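PDB 3O2U: NEDD8-conjugating enzyme UBC12 from Saccharomyces cerevisiae, which accepts the ubiquitin-like protein Rub1 (NEDD8) from its UBA3-ULA1 E1 enzyme as a thioester and catalyses its attachment to other proteins, chiefly the cullin Cdc53. Local coordinates for residues P25-A30 with S54-D59; V47-I52 with P64-I69; L102-H107 with K183-V188. All coordinates share one frame; numbering follows the deposited sequence.

Contact 1 of 3, residues P25-A30 with S54-D59; sequences PNLSAA and SPDSAD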
ATOM      1  N   PRO A  25      -5.706   1.900 -27.299  1.00 29.81           N
ATOM      2  CA  PRO A  25      -6.893   2.442 -26.628  1.00 31.06           C
ATOM      3  C   PRO A  25      -6.523   3.649 -25.760  1.00 30.38           C
ATOM      4  O   PRO A  25      -5.393   3.725 -25.267  1.00 24.26           O
ATOM      5  CB  PRO A  25      -7.349   1.280 -25.736  1.00 30.82           C
ATOM      6  CG  PRO A  25      -6.814   0.048 -26.410  1.00 32.20           C
ATOM      7  CD  PRO A  25      -5.493   0.473 -26.997  1.00 32.27           C
ATOM      8  N   ASN A  26      -7.453   4.583 -25.599  1.00 26.46           N
ATOM      9  CA  ASN A  26      -7.306   5.641 -24.607  1.00 30.07           C
ATOM     10  C   ASN A  26      -7.357   5.024 -23.222  1.00 30.96           C
ATOM     11  O   ASN A  26      -8.182   4.144 -22.953  1.00 26.16           O
ATOM     12  CB  ASN A  26      -8.438   6.659 -24.728  1.00 30.90           C
ATOM     13  CG  ASN A  26      -8.349   7.484 -25.989  1.00 34.99           C
ATOM     14  OD1 ASN A  26      -9.365   7.846 -26.579  1.00 41.75           O
ATOM     15  ND2 ASN A  26      -7.130   7.787 -26.410  1.00 32.14           N
ATOM     16  N   LEU A  27      -6.485   5.484 -22.337  1.00 27.76           N
ATOM     17  CA  LEU A  27      -6.488   4.985 -20.973  1.00 26.71           C
ATOM     18  C   LEU A  27      -7.430   5.838 -20.112  1.00 24.37           C
ATOM     19  O   LEU A  27      -7.584   7.026 -20.355  1.00 26.39           O
ATOM     20  CB  LEU A  27      -5.068   4.994 -20.406  1.00 25.13           C
ATOM     21  CG  LEU A  27      -4.055   4.030 -21.033  1.00 29.38           C
ATOM     22  CD1 LEU A  27      -2.703   4.186 -20.361  1.00 28.96           C
ATOM     23  CD2 LEU A  27      -4.527   2.582 -20.934  1.00 29.79           C
ATOM     24  N   SER A  28      -8.045   5.239 -19.099  1.00 22.23           N
ATOM     25  CA  SER A  28      -8.910   5.988 -18.186  1.00 22.31           C
ATOM     26  C   SER A  28      -8.139   7.105 -17.467  1.00 23.94           C
ATOM     27  O   SER A  28      -6.908   7.073 -17.402  1.00 21.70           O
ATOM     28  CB  SER A  28      -9.516   5.050 -17.156  1.00 23.92           C
ATOM     29  OG  SER A  28      -8.517   4.555 -16.295  1.00 25.93           O
ATOM     30  N   ALA A  29      -8.864   8.089 -16.933  1.00 23.48           N
ATOM     31  CA  ALA A  29      -8.243   9.174 -16.167  1.00 24.72           C
ATOM     32  C   ALA A  29      -7.404   8.635 -15.008  1.00 23.88           C
ATOM     33  O   ALA A  29      -6.309   9.140 -14.743  1.00 22.67           O
ATOM     34  CB  ALA A  29      -9.298  10.142 -15.647  1.00 27.59           C
ATOM     35  N   ALA A  30      -7.931   7.623 -14.317  1.00 20.85           N
ATOM     36  CA  ALA A  30      -7.238   7.015 -13.182  1.00 20.08           C
ATOM     37  C   ALA A  30      -5.900   6.396 -13.597  1.00 19.52           C
ATOM     38  O   ALA A  30      -4.888   6.544 -12.902  1.00 15.28           O
ATOM     39  CB  ALA A  30      -8.123   5.965 -12.503  1.00 18.89           C
ATOM     40  N   SER A  54      -0.100  -3.524 -14.723  1.00 22.20           N
ATOM     41  CA  SER A  54       0.218  -2.162 -15.170  1.00 25.04           C
ATOM     42  C   SER A  54      -1.019  -1.306 -15.471  1.00 24.44           C
ATOM     43  O   SER A  54      -2.022  -1.817 -15.965  1.00 21.87           O
ATOM     44  CB  SER A  54       1.080  -2.223 -16.435  1.00 29.50           C
ATOM     45  OG  SER A  54       1.166  -0.956 -17.077  1.00 24.79           O
ATOM     46  N   PRO A  55      -0.942   0.013 -15.192  1.00 21.58           N
ATOM     47  CA  PRO A  55      -2.016   0.921 -15.624  1.00 22.88           C
ATOM     48  C   PRO A  55      -2.105   1.002 -17.157  1.00 23.99           C
ATOM     49  O   PRO A  55      -3.032   1.600 -17.704  1.00 23.01           O
ATOM     50  CB  PRO A  55      -1.581   2.278 -15.047  1.00 20.54           C
ATOM     51  CG  PRO A  55      -0.092   2.137 -14.804  1.00 18.24           C
ATOM     52  CD  PRO A  55       0.083   0.705 -14.393  1.00 22.57           C
ATOM     53  N   ASP A  56      -1.130   0.413 -17.843  1.00 28.39           N
ATOM     54  CA  ASP A  56      -1.092   0.415 -19.309  1.00 32.16           C
ATOM     55  C   ASP A  56      -2.101  -0.506 -19.992  1.00 37.88           C
ATOM     56  O   ASP A  56      -2.160  -0.541 -21.224  1.00 43.87           O
ATOM     57  CB  ASP A  56       0.293   0.020 -19.810  1.00 33.08           C
ATOM     58  CG  ASP A  56       1.314   1.093 -19.577  1.00 33.23           C
ATOM     59  OD1 ASP A  56       0.947   2.280 -19.672  1.00 38.62           O
ATOM     60  OD2 ASP A  56       2.487   0.748 -19.324  1.00 35.16           O
ATOM     61  N   SER A  57      -2.868  -1.277 -19.229  1.00 38.31           N
ATOM     62  CA  SER A  57      -3.875  -2.133 -19.865  1.00 42.77           C
ATOM     63  C   SER A  57      -5.169  -1.359 -20.122  1.00 45.04           C
ATOM     64  O   SER A  57      -5.475  -0.398 -19.415  1.00 44.39           O
ATOM     65  CB  SER A  57      -4.141  -3.389 -19.028  1.00 48.90           C
ATOM     66  OG  SER A  57      -4.957  -3.097 -17.907  1.00 54.60           O
ATOM     67  N   ALA A  58      -5.913  -1.757 -21.149  1.00 51.24           N
ATOM     68  CA  ALA A  58      -7.199  -1.130 -21.438  1.00 52.68           C
ATOM     69  C   ALA A  58      -8.294  -1.975 -20.811  1.00 50.26           C
ATOM     70  O   ALA A  58      -9.479  -1.649 -20.898  1.00 53.57           O
ATOM     71  CB  ALA A  58      -7.418  -1.001 -22.941  1.00 46.13           C
ATOM     72  N   ASP A  59      -7.877  -3.065 -20.176  1.00 50.26           N
ATOM     73  CA  ASP A  59      -8.801  -3.977 -19.524  1.00 47.66           C
ATOM     74  C   ASP A  59      -9.300  -3.387 -18.210  1.00 49.19           C
ATOM     75  O   ASP A  59      -8.610  -3.422 -17.195  1.00 46.24           O
ATOM     76  CB  ASP A  59      -8.137  -5.336 -19.289  1.00 48.20           C
ATOM     77  CG  ASP A  59      -9.107  -6.376 -18.761  1.00 49.76           C
ATOM     78  OD1 ASP A  59     -10.290  -6.038 -18.535  1.00 47.51           O
ATOM     79  OD2 ASP A  59      -8.687  -7.535 -18.573  1.00 51.55           O
TER

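Contact 2 of 3, residues V47-I52 with P64-I69; sequences VTLNVI and PKLEVI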
ATOM      1  N   VAL A  47      13.607   1.423  -0.612  1.00 21.06           N
ATOM      2  CA  VAL A  47      12.321   1.033  -1.173  1.00 18.56           C
ATOM      3  C   VAL A  47      12.435   0.577  -2.611  1.00 20.46           C
ATOM      4  O   VAL A  47      12.965   1.291  -3.464  1.00 23.59           O
ATOM      5  CB  VAL A  47      11.285   2.163  -1.123  1.00 19.37           C
ATOM      6  CG1 VAL A  47       9.949   1.683  -1.756  1.00 20.54           C
ATOM      7  CG2 VAL A  47      11.056   2.619   0.320  1.00 20.71           C
ATOM      8  N   THR A  48      11.923  -0.613  -2.884  1.00 19.46           N
ATOM      9  CA  THR A  48      11.860  -1.083  -4.256  1.00 20.05           C
ATOM     10  C   THR A  48      10.398  -1.345  -4.637  1.00 21.49           C
ATOM     11  O   THR A  48       9.549  -1.565  -3.769  1.00 22.96           O
ATOM     12  CB  THR A  48      12.725  -2.321  -4.441  1.00 26.37           C
ATOM     13  OG1 THR A  48      12.212  -3.392  -3.646  1.00 32.87           O
ATOM     14  CG2 THR A  48      14.147  -2.025  -3.989  1.00 27.80           C
ATOM     15  N   LEU A  49      10.100  -1.298  -5.927  1.00 20.47           N
ATOM     16  CA  LEU A  49       8.721  -1.351  -6.387  1.00 20.64           C
ATOM     17  C   LEU A  49       8.637  -2.242  -7.616  1.00 25.26           C
ATOM     18  O   LEU A  49       9.474  -2.147  -8.507  1.00 24.40           O
ATOM     19  CB  LEU A  49       8.219   0.056  -6.709  1.00 21.00           C
ATOM     20  CG  LEU A  49       6.750   0.177  -7.107  1.00 26.07           C
ATOM     21  CD1 LEU A  49       6.243   1.579  -6.923  1.00 24.71           C
ATOM     22  CD2 LEU A  49       6.549  -0.256  -8.558  1.00 25.87           C
ATOM     23  N   ASN A  50       7.630  -3.112  -7.643  1.00 20.18           N
ATOM     24  CA  ASN A  50       7.370  -3.990  -8.778  1.00 22.49           C
ATOM     25  C   ASN A  50       5.977  -3.709  -9.292  1.00 20.53           C
ATOM     26  O   ASN A  50       5.014  -3.704  -8.515  1.00 19.77           O
ATOM     27  CB  ASN A  50       7.454  -5.458  -8.357  1.00 20.69           C
ATOM     28  CG  ASN A  50       8.851  -5.852  -7.911  1.00 26.28           C
ATOM     29  OD1 ASN A  50       9.039  -6.448  -6.847  1.00 32.01           O
ATOM     30  ND2 ASN A  50       9.842  -5.498  -8.715  1.00 22.51           N
ATOM     31  N   VAL A  51       5.861  -3.467 -10.589  1.00 19.10           N
ATOM     32  CA  VAL A  51       4.545  -3.323 -11.181  1.00 18.63           C
ATOM     33  C   VAL A  51       4.036  -4.731 -11.396  1.00 20.55           C
ATOM     34  O   VAL A  51       4.646  -5.490 -12.136  1.00 24.71           O
ATOM     35  CB  VAL A  51       4.595  -2.620 -12.546  1.00 21.78           C
ATOM     36  CG1 VAL A  51       3.191  -2.523 -13.121  1.00 24.69           C
ATOM     37  CG2 VAL A  51       5.231  -1.234 -12.426  1.00 24.27           C
ATOM     38  N   ILE A  52       2.926  -5.084 -10.759  1.00 17.75           N
ATOM     39  CA  ILE A  52       2.372  -6.429 -10.908  1.00 20.03           C
ATOM     40  C   ILE A  52       1.382  -6.427 -12.072  1.00 24.99           C
ATOM     41  O   ILE A  52       1.510  -7.219 -13.021  1.00 24.28           O
ATOM     42  CB  ILE A  52       1.655  -6.918  -9.624  1.00 20.58           C
ATOM     43  CG1 ILE A  52       2.611  -6.945  -8.431  1.00 19.89           C
ATOM     44  CG2 ILE A  52       1.069  -8.319  -9.826  1.00 23.90           C
ATOM     45  CD1 ILE A  52       3.858  -7.785  -8.660  1.00 21.71           C
ATOM     46  N   PRO A  64      -4.935  -1.957 -11.817  1.00 24.59           N
ATOM     47  CA  PRO A  64      -3.481  -1.859 -11.675  1.00 19.20           C
ATOM     48  C   PRO A  64      -3.091  -2.289 -10.268  1.00 17.61           C
ATOM     49  O   PRO A  64      -3.842  -2.061  -9.308  1.00 18.43           O
ATOM     50  CB  PRO A  64      -3.208  -0.363 -11.882  1.00 20.95           C
ATOM     51  CG  PRO A  64      -4.392   0.127 -12.707  1.00 18.72           C
ATOM     52  CD  PRO A  64      -5.549  -0.664 -12.174  1.00 20.10           C
ATOM     53  N   LYS A  65      -1.925  -2.900 -10.140  1.00 16.40           N
ATOM     54  CA  LYS A  65      -1.483  -3.389  -8.840  1.00 17.52           C
ATOM     55  C   LYS A  65       0.036  -3.312  -8.751  1.00 19.20           C
ATOM     56  O   LYS A  65       0.747  -3.664  -9.707  1.00 16.69           O
ATOM     57  CB  LYS A  65      -1.979  -4.818  -8.613  1.00 24.44           C
ATOM     58  CG  LYS A  65      -1.613  -5.399  -7.256  1.00 28.55           C
ATOM     59  CD  LYS A  65      -1.911  -6.895  -7.224  1.00 34.24           C
ATOM     60  CE  LYS A  65      -3.404  -7.148  -7.378  1.00 31.57           C
ATOM     61  NZ  LYS A  65      -4.000  -7.307  -6.030  1.00 30.82           N
ATOM     62  N   LEU A  66       0.527  -2.796  -7.627  1.00 16.93           N
ATOM     63  CA  LEU A  66       1.968  -2.638  -7.416  1.00 20.35           C
ATOM     64  C   LEU A  66       2.349  -3.393  -6.158  1.00 18.11           C
ATOM     65  O   LEU A  66       1.540  -3.514  -5.236  1.00 18.08           O
ATOM     66  CB  LEU A  66       2.333  -1.158  -7.215  1.00 15.44           C
ATOM     67  CG  LEU A  66       1.713  -0.138  -8.173  1.00 19.10           C
ATOM     68  CD1 LEU A  66       2.055   1.291  -7.733  1.00 18.15           C
ATOM     69  CD2 LEU A  66       2.159  -0.382  -9.610  1.00 21.32           C
ATOM     70  N   GLU A  67       3.580  -3.888  -6.123  1.00 14.59           N
ATOM     71  CA  GLU A  67       4.147  -4.423  -4.892  1.00 16.14           C
ATOM     72  C   GLU A  67       5.215  -3.452  -4.413  1.00 15.59           C
ATOM     73  O   GLU A  67       6.119  -3.097  -5.166  1.00 16.15           O
ATOM     74  CB  GLU A  67       4.795  -5.786  -5.118  1.00 15.98           C
ATOM     75  CG  GLU A  67       5.391  -6.375  -3.832  1.00 17.07           C
ATOM     76  CD  GLU A  67       6.228  -7.607  -4.079  1.00 21.02           C
ATOM     77  OE1 GLU A  67       6.780  -7.745  -5.195  1.00 24.73           O
ATOM     78  OE2 GLU A  67       6.345  -8.433  -3.147  1.00 24.05           O
ATOM     79  N   VAL A  68       5.114  -3.022  -3.162  1.00 17.77           N
ATOM     80  CA  VAL A  68       6.097  -2.091  -2.612  1.00 16.70           C
ATOM     81  C   VAL A  68       6.852  -2.807  -1.509  1.00 17.68           C
ATOM     82  O   VAL A  68       6.237  -3.317  -0.590  1.00 17.39           O
ATOM     83  CB  VAL A  68       5.429  -0.832  -2.018  1.00 16.13           C
ATOM     84  CG1 VAL A  68       6.459   0.007  -1.259  1.00 18.39           C
ATOM     85  CG2 VAL A  68       4.797  -0.005  -3.117  1.00 16.44           C
ATOM     86  N   ILE A  69       8.179  -2.831  -1.603  1.00 18.03           N
ATOM     87  CA  ILE A  69       9.013  -3.537  -0.628  1.00 15.86           C
ATOM     88  C   ILE A  69       9.867  -2.558   0.187  1.00 17.22           C
ATOM     89  O   ILE A  69      10.778  -1.922  -0.342  1.00 19.82           O
ATOM     90  CB  ILE A  69       9.937  -4.550  -1.312  1.00 18.63           C
ATOM     91  CG1 ILE A  69       9.107  -5.567  -2.109  1.00 17.80           C
ATOM     92  CG2 ILE A  69      10.807  -5.255  -0.263  1.00 20.46           C
ATOM     93  CD1 ILE A  69       9.932  -6.518  -2.960  1.00 23.01           C
TER
HETATM   94  O   HOH W   1      13.492  -3.026  -0.809  1.00 25.70           O

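Contact 3 of 3, residues L102-H107 with K183-V188; sequences LKKIFH and KYDNIV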
ATOM      1  N   LEU A 102       1.739  -7.740   3.285  1.00 18.23           N
ATOM      2  CA  LEU A 102       1.771  -9.123   2.850  1.00 18.64           C
ATOM      3  C   LEU A 102       2.558 -10.007   3.803  1.00 24.51           C
ATOM      4  O   LEU A 102       2.768 -11.179   3.521  1.00 24.74           O
ATOM      5  CB  LEU A 102       2.386  -9.225   1.450  1.00 17.08           C
ATOM      6  CG  LEU A 102       1.731  -8.348   0.389  1.00 19.89           C
ATOM      7  CD1 LEU A 102       2.373  -8.619  -0.959  1.00 20.61           C
ATOM      8  CD2 LEU A 102       0.225  -8.613   0.346  1.00 20.99           C
ATOM      9  N   LYS A 103       3.009  -9.432   4.918  1.00 21.85           N
ATOM     10  CA  LYS A 103       3.747 -10.183   5.923  1.00 19.33           C
ATOM     11  C   LYS A 103       3.108 -10.010   7.298  1.00 22.13           C
ATOM     12  O   LYS A 103       2.630  -8.929   7.630  1.00 22.31           O
ATOM     13  CB  LYS A 103       5.208  -9.707   5.979  1.00 22.62           C
ATOM     14  CG  LYS A 103       6.036 -10.053   4.738  1.00 17.83           C
ATOM     15  CD  LYS A 103       6.160 -11.562   4.558  1.00 18.54           C
ATOM     16  CE  LYS A 103       7.230 -11.945   3.508  1.00 25.56           C
ATOM     17  NZ  LYS A 103       6.980 -11.344   2.166  1.00 28.98           N
ATOM     18  N   LYS A 104       3.103 -11.076   8.094  1.00 19.40           N
ATOM     19  CA  LYS A 104       2.729 -10.962   9.493  1.00 24.28           C
ATOM     20  C   LYS A 104       3.884 -10.298  10.224  1.00 25.97           C
ATOM     21  O   LYS A 104       4.960 -10.900  10.408  1.00 22.94           O
ATOM     22  CB  LYS A 104       2.462 -12.343  10.094  1.00 23.72           C
ATOM     23  CG  LYS A 104       1.437 -13.165   9.322  1.00 26.09           C
ATOM     24  CD  LYS A 104       0.959 -14.348  10.161  1.00 31.22           C
ATOM     25  CE  LYS A 104       0.202 -15.367   9.313  1.00 41.01           C
ATOM     26  NZ  LYS A 104       0.349 -16.761   9.864  1.00 42.01           N
ATOM     27  N   ILE A 105       3.687  -9.049  10.623  1.00 22.98           N
ATOM     28  CA  ILE A 105       4.757  -8.341  11.323  1.00 23.72           C
ATOM     29  C   ILE A 105       4.279  -7.708  12.632  1.00 25.66           C
ATOM     30  O   ILE A 105       3.101  -7.386  12.795  1.00 22.38           O
ATOM     31  CB  ILE A 105       5.472  -7.298  10.423  1.00 28.38           C
ATOM     32  CG1 ILE A 105       4.570  -6.112  10.139  1.00 26.87           C
ATOM     33  CG2 ILE A 105       5.950  -7.926   9.092  1.00 26.23           C
ATOM     34  CD1 ILE A 105       5.362  -4.849   9.907  1.00 28.58           C
ATOM     35  N   PHE A 106       5.213  -7.537  13.559  1.00 23.37           N
ATOM     36  CA  PHE A 106       4.903  -6.980  14.871  1.00 25.52           C
ATOM     37  C   PHE A 106       5.044  -5.463  14.807  1.00 24.09           C
ATOM     38  O   PHE A 106       6.137  -4.934  14.945  1.00 21.44           O
ATOM     39  CB  PHE A 106       5.876  -7.543  15.899  1.00 24.57           C
ATOM     40  CG  PHE A 106       5.453  -7.328  17.315  1.00 22.91           C
ATOM     41  CD1 PHE A 106       4.303  -7.933  17.807  1.00 24.20           C
ATOM     42  CD2 PHE A 106       6.223  -6.551  18.169  1.00 25.30           C
ATOM     43  CE1 PHE A 106       3.920  -7.752  19.118  1.00 26.17           C
ATOM     44  CE2 PHE A 106       5.839  -6.364  19.485  1.00 23.04           C
ATOM     45  CZ  PHE A 106       4.691  -6.961  19.958  1.00 24.55           C
ATOM     46  N   HIS A 107       3.940  -4.772  14.560  1.00 20.11           N
ATOM     47  CA  HIS A 107       3.971  -3.322  14.418  1.00 22.04           C
ATOM     48  C   HIS A 107       2.638  -2.749  14.895  1.00 21.76           C
ATOM     49  O   HIS A 107       1.577  -3.275  14.562  1.00 22.29           O
ATOM     50  CB  HIS A 107       4.220  -2.947  12.954  1.00 22.02           C
ATOM     51  CG  HIS A 107       4.403  -1.480  12.735  1.00 19.60           C
ATOM     52  ND1 HIS A 107       5.623  -0.923  12.430  1.00 22.64           N
ATOM     53  CD2 HIS A 107       3.522  -0.455  12.799  1.00 18.40           C
ATOM     54  CE1 HIS A 107       5.485   0.386  12.294  1.00 17.94           C
ATOM     55  NE2 HIS A 107       4.223   0.693  12.526  1.00 19.91           N
ATOM     56  N   LYS A 183       2.481 -16.265  15.773  1.00 30.91           N
ATOM     57  CA  LYS A 183       3.744 -16.438  15.085  1.00 31.68           C
ATOM     58  C   LYS A 183       3.886 -15.413  13.958  1.00 33.91           C
ATOM     59  O   LYS A 183       2.965 -15.202  13.172  1.00 27.92           O
ATOM     60  CB  LYS A 183       3.865 -17.855  14.516  1.00 29.35           C
ATOM     61  CG  LYS A 183       5.276 -18.177  14.013  1.00 34.27           C
ATOM     62  CD  LYS A 183       5.268 -19.025  12.754  1.00 34.70           C
ATOM     63  CE  LYS A 183       6.312 -18.510  11.745  1.00 37.59           C
ATOM     64  NZ  LYS A 183       7.714 -18.799  12.146  1.00 37.40           N
ATOM     65  N   TYR A 184       5.048 -14.781  13.888  1.00 27.02           N
ATOM     66  CA  TYR A 184       5.288 -13.773  12.879  1.00 25.93           C
ATOM     67  C   TYR A 184       6.221 -14.335  11.817  1.00 24.54           C
ATOM     68  O   TYR A 184       6.950 -15.303  12.071  1.00 23.60           O
ATOM     69  CB  TYR A 184       5.847 -12.506  13.542  1.00 20.40           C
ATOM     70  CG  TYR A 184       4.796 -11.848  14.410  1.00 22.53           C
ATOM     71  CD1 TYR A 184       3.983 -10.844  13.899  1.00 23.38           C
ATOM     72  CD2 TYR A 184       4.573 -12.275  15.714  1.00 24.88           C
ATOM     73  CE1 TYR A 184       2.987 -10.257  14.674  1.00 26.09           C
ATOM     74  CE2 TYR A 184       3.583 -11.692  16.503  1.00 26.68           C
ATOM     75  CZ  TYR A 184       2.797 -10.678  15.974  1.00 26.74           C
ATOM     76  OH  TYR A 184       1.800 -10.088  16.723  1.00 25.58           O
ATOM     77  N   ASP A 185       6.215 -13.723  10.633  1.00 21.61           N
ATOM     78  CA  ASP A 185       7.047 -14.209   9.533  1.00 19.20           C
ATOM     79  C   ASP A 185       8.521 -13.846   9.682  1.00 22.50           C
ATOM     80  O   ASP A 185       8.863 -12.802  10.219  1.00 21.82           O
ATOM     81  CB  ASP A 185       6.542 -13.653   8.206  1.00 22.05           C
ATOM     82  CG  ASP A 185       5.209 -14.244   7.801  1.00 24.62           C
ATOM     83  OD1 ASP A 185       4.917 -15.397   8.193  1.00 21.20           O
ATOM     84  OD2 ASP A 185       4.464 -13.557   7.082  1.00 24.06           O
ATOM     85  N   ASN A 186       9.382 -14.720   9.179  1.00 21.35           N
ATOM     86  CA  ASN A 186      10.803 -14.440   9.058  1.00 21.46           C
ATOM     87  C   ASN A 186      11.029 -13.516   7.876  1.00 24.85           C
ATOM     88  O   ASN A 186      10.859 -13.925   6.725  1.00 24.75           O
ATOM     89  CB  ASN A 186      11.564 -15.749   8.863  1.00 22.63           C
ATOM     90  CG  ASN A 186      13.073 -15.553   8.848  1.00 27.66           C
ATOM     91  OD1 ASN A 186      13.583 -14.605   8.251  1.00 28.63           O
ATOM     92  ND2 ASN A 186      13.791 -16.461   9.491  1.00 28.60           N
ATOM     93  N   ILE A 187      11.394 -12.263   8.146  1.00 19.37           N
ATOM     94  CA  ILE A 187      11.592 -11.303   7.069  1.00 18.98           C
ATOM     95  C   ILE A 187      13.031 -10.762   6.965  1.00 27.16           C
ATOM     96  O   ILE A 187      13.279  -9.817   6.217  1.00 22.30           O
ATOM     97  CB  ILE A 187      10.609 -10.097   7.168  1.00 22.18           C
ATOM     98  CG1 ILE A 187      10.861  -9.286   8.446  1.00 24.88           C
ATOM     99  CG2 ILE A 187       9.158 -10.554   7.118  1.00 21.83           C
ATOM    100  CD1 ILE A 187      10.001  -8.024   8.543  1.00 21.87           C
ATOM    101  N   VAL A 188      13.973 -11.370   7.685  1.00 24.66           N
ATOM    102  CA  VAL A 188      15.342 -10.846   7.737  1.00 26.90           C
ATOM    103  C   VAL A 188      16.282 -11.272   6.599  1.00 30.64           C
ATOM    104  O   VAL A 188      17.326 -10.664   6.415  1.00 29.95           O
ATOM    105  CB  VAL A 188      16.011 -11.124   9.093  1.00 26.25           C
ATOM    106  CG1 VAL A 188      15.335 -10.322  10.180  1.00 27.35           C
ATOM    107  CG2 VAL A 188      15.939 -12.603   9.423  1.00 24.06           C
TER
HETATM  108  O   HOH W   2       7.667 -10.337  11.165  1.00 18.44           O

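Contact 1 of 3, residues P25-A30 with S54-D59
With CG turned anti to its carbonyl carbon (chi1 -67°) and an extended second torsion, Leu27 carries its two methyls against the backbone of the turn Ser54-Ser57. There they meet mainly carbonyl oxygens: CD2 of Leu27 lies 3.5 Å from Ser57 O, and CD1 of Leu27 is 3.7 Å from Pro55 O. An alanine in place of Leu27 would end at CB, which would probably leave a gap beside the turn and strip these carbonyls of their apolar cover. Two residues earlier, Pro25 sets its CB 3.6 Å from CB of Ala58, a small apolar patch at the surface. The type I turn is braced from within, Ser54 OG accepting from Asp56 N at 2.8 Å in an ST turn, while the carboxylate of Asp56 forms a salt bridge with Lys35. The contact thus joins the lead-in to helix 29-39, whose N-cap Ser28 accepts from Arg31 N at its OG, to the loop between strands 47-51 and 65-70. Arg31 of that helix binds the carbonyls of Ser57 and Asp59; Pro55 packs on Arg31, Lys35 and Leu38, while Pro25 and Ala58 touch helix 3-21.

Contact 2 of 3, residues V47-I52 with P64-I69
Strands 47-51 and 65-69 pair as the first, antiparallel hairpin of the four-stranded sheet of the UBC fold, their axes 4.7 Å apart. Thr48 and Ile69 form one hydrogen-bonded pair and Asn50 and Glu67 the next, each exchanging two backbone bonds. The shortest of these four, Glu67 N to Asn50 O, measures 2.8 Å and is almost straight at 173°. A fifth bond, from Ile52 N to Lys65 O, is more bent (144°) and comes where the chain turns a corner. CA-H groups of Val47, Leu49 and Leu66 also point at the carbonyl oxygens of Ile69, Glu67 and Asn50, adding a weaker contact to each. On the other edge of strand 65-70, Leu66 and Val68 bond to Leu86 and Phe84 of strand 82-87.

Val47, Leu49, Leu66 and Val68 build the apolar side that packs on helix 131-143; CG1 of Val47 meets CG1 of Val68 at 3.9 Å, and CD1 of Leu49 lies 4.3 Å from CD1 of Leu66. The face bearing Thr48, Asn50, Glu67 and Ile69 is more polar. Asn50 and Glu67 run side by side in the same direction, their flat groups turned 49° from each other, and two acceptors, Asn50 OD1 and Glu67 OE1, approach to 3.1 Å without a bond. Glu67 OE2 instead accepts from Asn83 ND2, and Lys65 NZ reaches Asp87 in a salt bridge, both across to strand 82-87. At the far end Thr48 OG1 rests 3.5 Å from CB of Ile69; a water lies 3.1 Å from Thr48 OG1 and donates to Ile69 O at 3.0 Å.

Contact 3 of 3, residues L102-H107 with K183-V188
The two segments, largely irregular where they touch, run at 113° to each other and come closest at Lys104 and Tyr184, whose CA atoms are 5.1 Å apart. One backbone bond joins them, Asp185 N to Lys104 O, taken in the carbonyl plane on a lone pair; a water lies within bonding distance of Lys104 O and Asp185 O, 2.9 Å from each. The side chain of Asp185 returns the grip: its OD2 accepts from Lys104 N at 3.0 Å, the N-H arriving from above the carboxylate plane. The aliphatic part of Lys103 crosses this carboxylate at about a right angle, with CD 3.6 Å from Asp185 OD2, while its amine goes to Asn83. In this way the chain leaving strand 98-101 of the UBC fold is tied to the tail that follows the last short strand, 182-183. The Tyr184 ring lies against the backbone of Ile105, with its CD1 3.4 Å from Ile105 C. Phe106, its CG anti to the backbone N (chi1 -165°), turns its ring edge toward the face of Tyr184 in an offset edge-to-face pair, planes at 83° and centroids 5.5 Å apart. Tyr184 OH in turn lies at the edge of the Phe106 ring, and the same ring packs on helices 153-160 and 163-174. CG2 of Ile105 meets CD1 of Ile187 at 4.1 Å, their side chains crossing at about a right angle.

In the fold
Contacts 1 and 2 interlock along the chain, since their segments alternate, and both close before contact 3 opens. They share the course from helix 29-39 into strands 47-51 and 65-70, and they touch where Pro55 CA meets Pro64 CG, with their centres about 17 Å apart. Contact 2 forms the outer part of the four-stranded sheet. Contact 3, about 18 Å away centre to centre, begins just after strand 98-101, the opposite edge of that sheet. Contacts 1 and 3 lie on opposite sides of the chain's centre, about 34 Å apart between centres. Contact 1 brings the region after helix 3-21, and contact 3 the C-terminal tail, against the core that carries Cys117, the predicted thioester cysteine.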